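Local coordinates for protein alpha-rhamnosidase (Dictyoglomus thermophilum, PDB 6I60) that probably hydrolyses terminal non-reducing alpha-L-rhamnose residues from alpha-L-rhamnosides, as a multidomain glycoside hydrolase with a helical catalytic domain, at residues Gly525-Tyr530 against Ile566-Tyr571; Glu584-Phe589 against Leu648-Asp653. All coordinates share one frame; numbering follows the deposited sequence.

Contact 1. Residues Gly525-Tyr530 against Ile566-Tyr571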
# COMPACT_ATOMS: atom_id res chain seq x y z
N GLY A 525 -5.47 1.51 6.02
CA GLY A 525 -5.75 0.11 6.30
C GLY A 525 -4.62 -0.81 5.88
O GLY A 525 -4.35 -1.81 6.55
N PHE A 526 -3.93 -0.47 4.79
CA PHE A 526 -2.82 -1.29 4.32
C PHE A 526 -1.62 -1.16 5.25
O PHE A 526 -0.98 -2.17 5.59
CB PHE A 526 -2.45 -0.88 2.90
CG PHE A 526 -1.48 -1.81 2.23
CD1 PHE A 526 -1.93 -2.96 1.61
CD2 PHE A 526 -0.12 -1.54 2.23
CE1 PHE A 526 -1.04 -3.83 0.99
CE2 PHE A 526 0.77 -2.40 1.61
CZ PHE A 526 0.31 -3.54 0.99
N TYR A 527 -1.29 0.06 5.67
CA TYR A 527 -0.09 0.27 6.47
C TYR A 527 -0.28 -0.22 7.91
O TYR A 527 0.69 -0.65 8.54
CB TYR A 527 0.30 1.74 6.45
CG TYR A 527 1.00 2.15 5.18
CD1 TYR A 527 1.87 1.27 4.53
CD2 TYR A 527 0.79 3.39 4.61
CE1 TYR A 527 2.51 1.63 3.37
CE2 TYR A 527 1.42 3.76 3.44
CZ TYR A 527 2.28 2.88 2.82
OH TYR A 527 2.92 3.24 1.65
N ARG A 528 -1.51 -0.17 8.42
CA ARG A 528 -1.77 -0.70 9.76
C ARG A 528 -1.49 -2.20 9.81
O ARG A 528 -0.95 -2.70 10.81
CB ARG A 528 -3.21 -0.40 10.17
CG ARG A 528 -3.40 0.97 10.80
CD ARG A 528 -4.88 1.27 11.00
NE ARG A 528 -5.25 1.29 12.41
CZ ARG A 528 -6.16 0.49 12.96
NH1 ARG A 528 -6.79 -0.41 12.22
NH2 ARG A 528 -6.43 0.59 14.25
N LYS A 529 -1.84 -2.92 8.75
CA LYS A 529 -1.51 -4.34 8.68
C LYS A 529 -0.01 -4.55 8.52
O LYS A 529 0.56 -5.46 9.13
CB LYS A 529 -2.26 -4.99 7.51
CG LYS A 529 -1.94 -6.46 7.31
CD LYS A 529 -1.18 -6.68 6.02
CE LYS A 529 -0.99 -8.16 5.73
NZ LYS A 529 0.37 -8.44 5.19
N TYR A 530 0.65 -3.71 7.72
CA TYR A 530 2.09 -3.86 7.53
C TYR A 530 2.86 -3.45 8.77
O TYR A 530 3.90 -4.04 9.09
CB TYR A 530 2.55 -3.04 6.32
CG TYR A 530 3.98 -3.31 5.92
CD1 TYR A 530 4.41 -4.60 5.63
CD2 TYR A 530 4.91 -2.28 5.84
CE1 TYR A 530 5.72 -4.86 5.26
CE2 TYR A 530 6.22 -2.53 5.47
CZ TYR A 530 6.62 -3.82 5.19
OH TYR A 530 7.93 -4.07 4.83
N ILE A 566 9.09 3.51 12.24
CA ILE A 566 8.65 4.78 12.80
C ILE A 566 8.18 5.73 11.70
O ILE A 566 7.28 6.55 11.93
CB ILE A 566 9.76 5.43 13.64
CG1 ILE A 566 11.02 5.61 12.79
CG2 ILE A 566 10.08 4.58 14.85
CD1 ILE A 566 11.60 6.98 12.89
N THR A 567 8.76 5.64 10.50
CA THR A 567 8.41 6.58 9.44
C THR A 567 6.99 6.34 8.95
O THR A 567 6.18 7.27 8.88
CB THR A 567 9.40 6.46 8.28
OG1 THR A 567 10.67 6.98 8.68
CG2 THR A 567 8.91 7.23 7.06
N ILE A 568 6.66 5.09 8.60
CA ILE A 568 5.31 4.79 8.13
C ILE A 568 4.29 5.08 9.21
O ILE A 568 3.20 5.59 8.94
CB ILE A 568 5.24 3.33 7.64
CG1 ILE A 568 6.12 3.14 6.40
CG2 ILE A 568 3.80 2.94 7.32
CD1 ILE A 568 6.27 1.70 5.97
N ALA A 569 4.63 4.77 10.47
CA ALA A 569 3.72 5.08 11.57
C ALA A 569 3.53 6.59 11.72
O ALA A 569 2.41 7.05 11.95
CB ALA A 569 4.23 4.47 12.86
N TRP A 570 4.61 7.36 11.58
CA TRP A 570 4.48 8.81 11.64
C TRP A 570 3.68 9.34 10.46
O TRP A 570 2.98 10.35 10.59
CB TRP A 570 5.87 9.46 11.68
CG TRP A 570 5.83 10.96 11.63
CD1 TRP A 570 6.02 11.74 10.53
CD2 TRP A 570 5.57 11.85 12.72
NE1 TRP A 570 5.91 13.07 10.87
CE2 TRP A 570 5.63 13.16 12.21
CE3 TRP A 570 5.30 11.66 14.08
CZ2 TRP A 570 5.44 14.28 13.02
CZ3 TRP A 570 5.11 12.78 14.88
CH2 TRP A 570 5.17 14.07 14.34
N TYR A 571 3.77 8.68 9.30
CA TYR A 571 2.96 9.09 8.15
C TYR A 571 1.48 8.89 8.43
O TYR A 571 0.65 9.72 8.03
CB TYR A 571 3.39 8.30 6.91
CG TYR A 571 4.60 8.88 6.20
CD1 TYR A 571 4.94 10.22 6.34
CD2 TYR A 571 5.39 8.08 5.39
CE1 TYR A 571 6.04 10.74 5.69
CE2 TYR A 571 6.50 8.59 4.74
CZ TYR A 571 6.82 9.93 4.89
OH TYR A 571 7.91 10.45 4.25

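Contact 2. Residues Glu584-Phe589 against Leu648-Asp653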
# COMPACT_ATOMS: atom_id res chain seq x y z
N GLU A 584 0.16 2.41 19.97
CA GLU A 584 0.13 0.96 19.85
C GLU A 584 1.51 0.39 19.54
O GLU A 584 1.82 -0.74 19.96
CB GLU A 584 -0.87 0.55 18.77
CG GLU A 584 -0.96 -0.94 18.52
CD GLU A 584 -1.81 -1.27 17.31
OE1 GLU A 584 -1.68 -2.39 16.78
OE2 GLU A 584 -2.60 -0.40 16.89
N HIS A 585 2.36 1.14 18.83
CA HIS A 585 3.69 0.67 18.44
C HIS A 585 4.80 1.47 19.11
O HIS A 585 5.96 1.38 18.69
CB HIS A 585 3.85 0.72 16.92
CG HIS A 585 3.02 -0.29 16.19
ND1 HIS A 585 3.36 -1.62 16.12
CD2 HIS A 585 1.87 -0.16 15.49
CE1 HIS A 585 2.46 -2.27 15.41
NE2 HIS A 585 1.54 -1.40 15.02
N TYR A 586 4.48 2.25 20.15
CA TYR A 586 5.48 3.13 20.76
C TYR A 586 6.60 2.33 21.41
O TYR A 586 7.78 2.71 21.31
CB TYR A 586 4.83 4.06 21.77
CG TYR A 586 5.79 5.06 22.36
CD1 TYR A 586 6.37 4.85 23.61
CD2 TYR A 586 6.13 6.22 21.67
CE1 TYR A 586 7.26 5.76 24.15
CE2 TYR A 586 7.02 7.14 22.20
CZ TYR A 586 7.58 6.91 23.44
OH TYR A 586 8.46 7.81 23.98
N GLU A 587 6.27 1.23 22.08
CA GLU A 587 7.30 0.40 22.70
C GLU A 587 8.23 -0.20 21.65
O GLU A 587 9.44 -0.34 21.90
CB GLU A 587 6.66 -0.70 23.54
CG GLU A 587 6.36 -0.28 24.97
CD GLU A 587 6.37 -1.45 25.94
OE1 GLU A 587 6.30 -2.61 25.48
OE2 GLU A 587 6.44 -1.21 27.16
N GLY A 588 7.70 -0.55 20.48
CA GLY A 588 8.56 -1.02 19.40
C GLY A 588 9.50 0.06 18.89
O GLY A 588 10.63 -0.24 18.50
N PHE A 589 9.05 1.31 18.90
CA PHE A 589 9.93 2.41 18.50
C PHE A 589 11.06 2.59 19.50
O PHE A 589 12.22 2.75 19.13
CB PHE A 589 9.14 3.71 18.36
CG PHE A 589 7.92 3.60 17.48
CD1 PHE A 589 7.83 2.64 16.48
CD2 PHE A 589 6.86 4.48 17.64
CE1 PHE A 589 6.72 2.56 15.68
CE2 PHE A 589 5.74 4.40 16.84
CZ PHE A 589 5.67 3.44 15.86
N LEU A 648 2.35 12.15 22.97
CA LEU A 648 1.66 11.27 23.90
C LEU A 648 1.78 11.72 25.35
O LEU A 648 1.14 11.11 26.22
CB LEU A 648 2.19 9.84 23.77
CG LEU A 648 2.25 9.27 22.35
CD1 LEU A 648 2.62 7.80 22.36
CD2 LEU A 648 0.93 9.49 21.64
N GLY A 649 2.57 12.75 25.64
CA GLY A 649 2.70 13.26 26.98
C GLY A 649 3.85 12.70 27.79
O GLY A 649 3.92 12.95 29.00
N LYS A 650 4.75 11.93 27.17
CA LYS A 650 5.90 11.37 27.87
C LYS A 650 7.00 12.42 27.92
O LYS A 650 7.89 12.47 27.06
CB LYS A 650 6.38 10.09 27.18
CG LYS A 650 5.25 9.19 26.69
CD LYS A 650 5.62 7.72 26.85
CE LYS A 650 4.46 6.81 26.47
NZ LYS A 650 4.57 5.48 27.13
N GLU A 651 6.95 13.27 28.95
CA GLU A 651 7.91 14.37 29.05
C GLU A 651 9.33 13.86 29.26
O GLU A 651 10.28 14.42 28.70
CB GLU A 651 7.51 15.31 30.19
CG GLU A 651 6.25 16.12 29.91
CD GLU A 651 6.26 16.77 28.54
OE1 GLU A 651 5.56 16.26 27.64
OE2 GLU A 651 6.96 17.78 28.37
N ALA A 652 9.49 12.81 30.06
CA ALA A 652 10.82 12.26 30.29
C ALA A 652 11.40 11.68 29.00
O ALA A 652 12.57 11.93 28.66
CB ALA A 652 10.77 11.19 31.38
N ASP A 653 10.60 10.90 28.27
CA ASP A 653 11.07 10.36 27.00
C ASP A 653 11.30 11.47 25.98
O ASP A 653 12.23 11.38 25.17
CB ASP A 653 10.07 9.34 26.46
CG ASP A 653 10.37 7.93 26.93
OD1 ASP A 653 11.40 7.74 27.61
OD2 ASP A 653 9.58 7.02 26.62

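Contact 1. Residues Gly525-Tyr530 against Ile566-Tyr571
Tyr527 and Ile568 mark the closest approach of two helical segments that run in roughly opposite directions, with their CA atoms 7.2 Å apart. The contact is carried by Ile568, whose two branches divide the work. Its CG2 methyl sits over one face of the Tyr527 ring, 4.0 Å from the ring centroid and 27° off the normal, a CH-pi contact displaced toward the CB end of the ring. The nearest ring atom is accordingly CG, 3.6 Å from Ile568 CG2. The longer branch reaches one helical turn further along the partner helix, where Ile568 CD1 lies 4.2 Å from Tyr530 CD2, at the ring's edge and near its plane. With CG1 anti to the carbonyl carbon (chi1 -66°) and CG2 anti to the backbone N, the methyl is turned to Tyr527 and the longer branch to Tyr530. The helices involved, 524-535 and 564-576, belong to the (alpha/alpha)6 barrel that forms the catalytic domain of this glycosidase family. Helix 514-520 adds to the same apolar layer, its Ala514 touching both Tyr527 and Tyr571. Tyr530 OH makes weak hydrogen bonds to the carbonyls of Gly505 and Ile548.

Contact 2. Residues Glu584-Phe589 against Leu648-Asp653
Tyr586 reaches across to Leu648, Lys650 and Asp653, and its hydroxyl donates a hydrogen bond to Asp653, with 3.0 Å between Tyr586 OH and Asp653 OD2. The acceptor oxygen lies at the ring's edge, in the plane of the ring, and is approached on its anti side, 30° out of the carboxylate plane; ring and carboxylate are turned 33° against each other. Leu648 and Lys650 both come from the same side of the ring plane, obliquely, at different points along it. Leu648 CD1 packs near the ring's base, 3.9 Å from Tyr586 CD2, while the aliphatic part of Lys650 passes near the CD1/CE1 edge, its CD 3.7 Å from Tyr586 CE1. With CG anti to the backbone N (chi1 -176°), Tyr586 extends from the first turn of its helix toward the partner segment. Further out, Asp653 OD1 forms a salt bridge with Lys590, so the carboxylate is tied to helix 586-599 through both oxygens. Leu641, Ile644 and Ala645 of helix 626-648 also touch Tyr586. That helix ends in a Schellman motif, with Gly649 at positive phi as the C-prime residue; Lys650, the centre of an inverse gamma turn, occupies the N-cap position of helix 651-672. The result is a Schellman-terminated link between two successive helices of the (alpha/alpha)6 barrel of the catalytic domain, with a tyrosine from a third helix packed against it.

Contact 1 lies in the buried interior, its centre about 9 Å from the centre of the chain; contact 2, about 25 Å out, is only partly buried. Their chemistry follows: 525-530 and 566-571 meet through apolar surfaces in mid-helix, whereas 584-589 and 648-653 meet near helix starts and a turn, combining apolar packing with a buried tyrosine's hydroxyl bonded to a carboxylate. The segments of the two contacts meet through Phe589, which lies on segment 584-589 and packs on Ile566 and Ala569: its CD1 is 3.4 Å from Ile566 CG2. Helix 626-648, which leads into segment 648-653 of contact 2, also touches Ile566, Thr567 and Trp570 of segment 566-571.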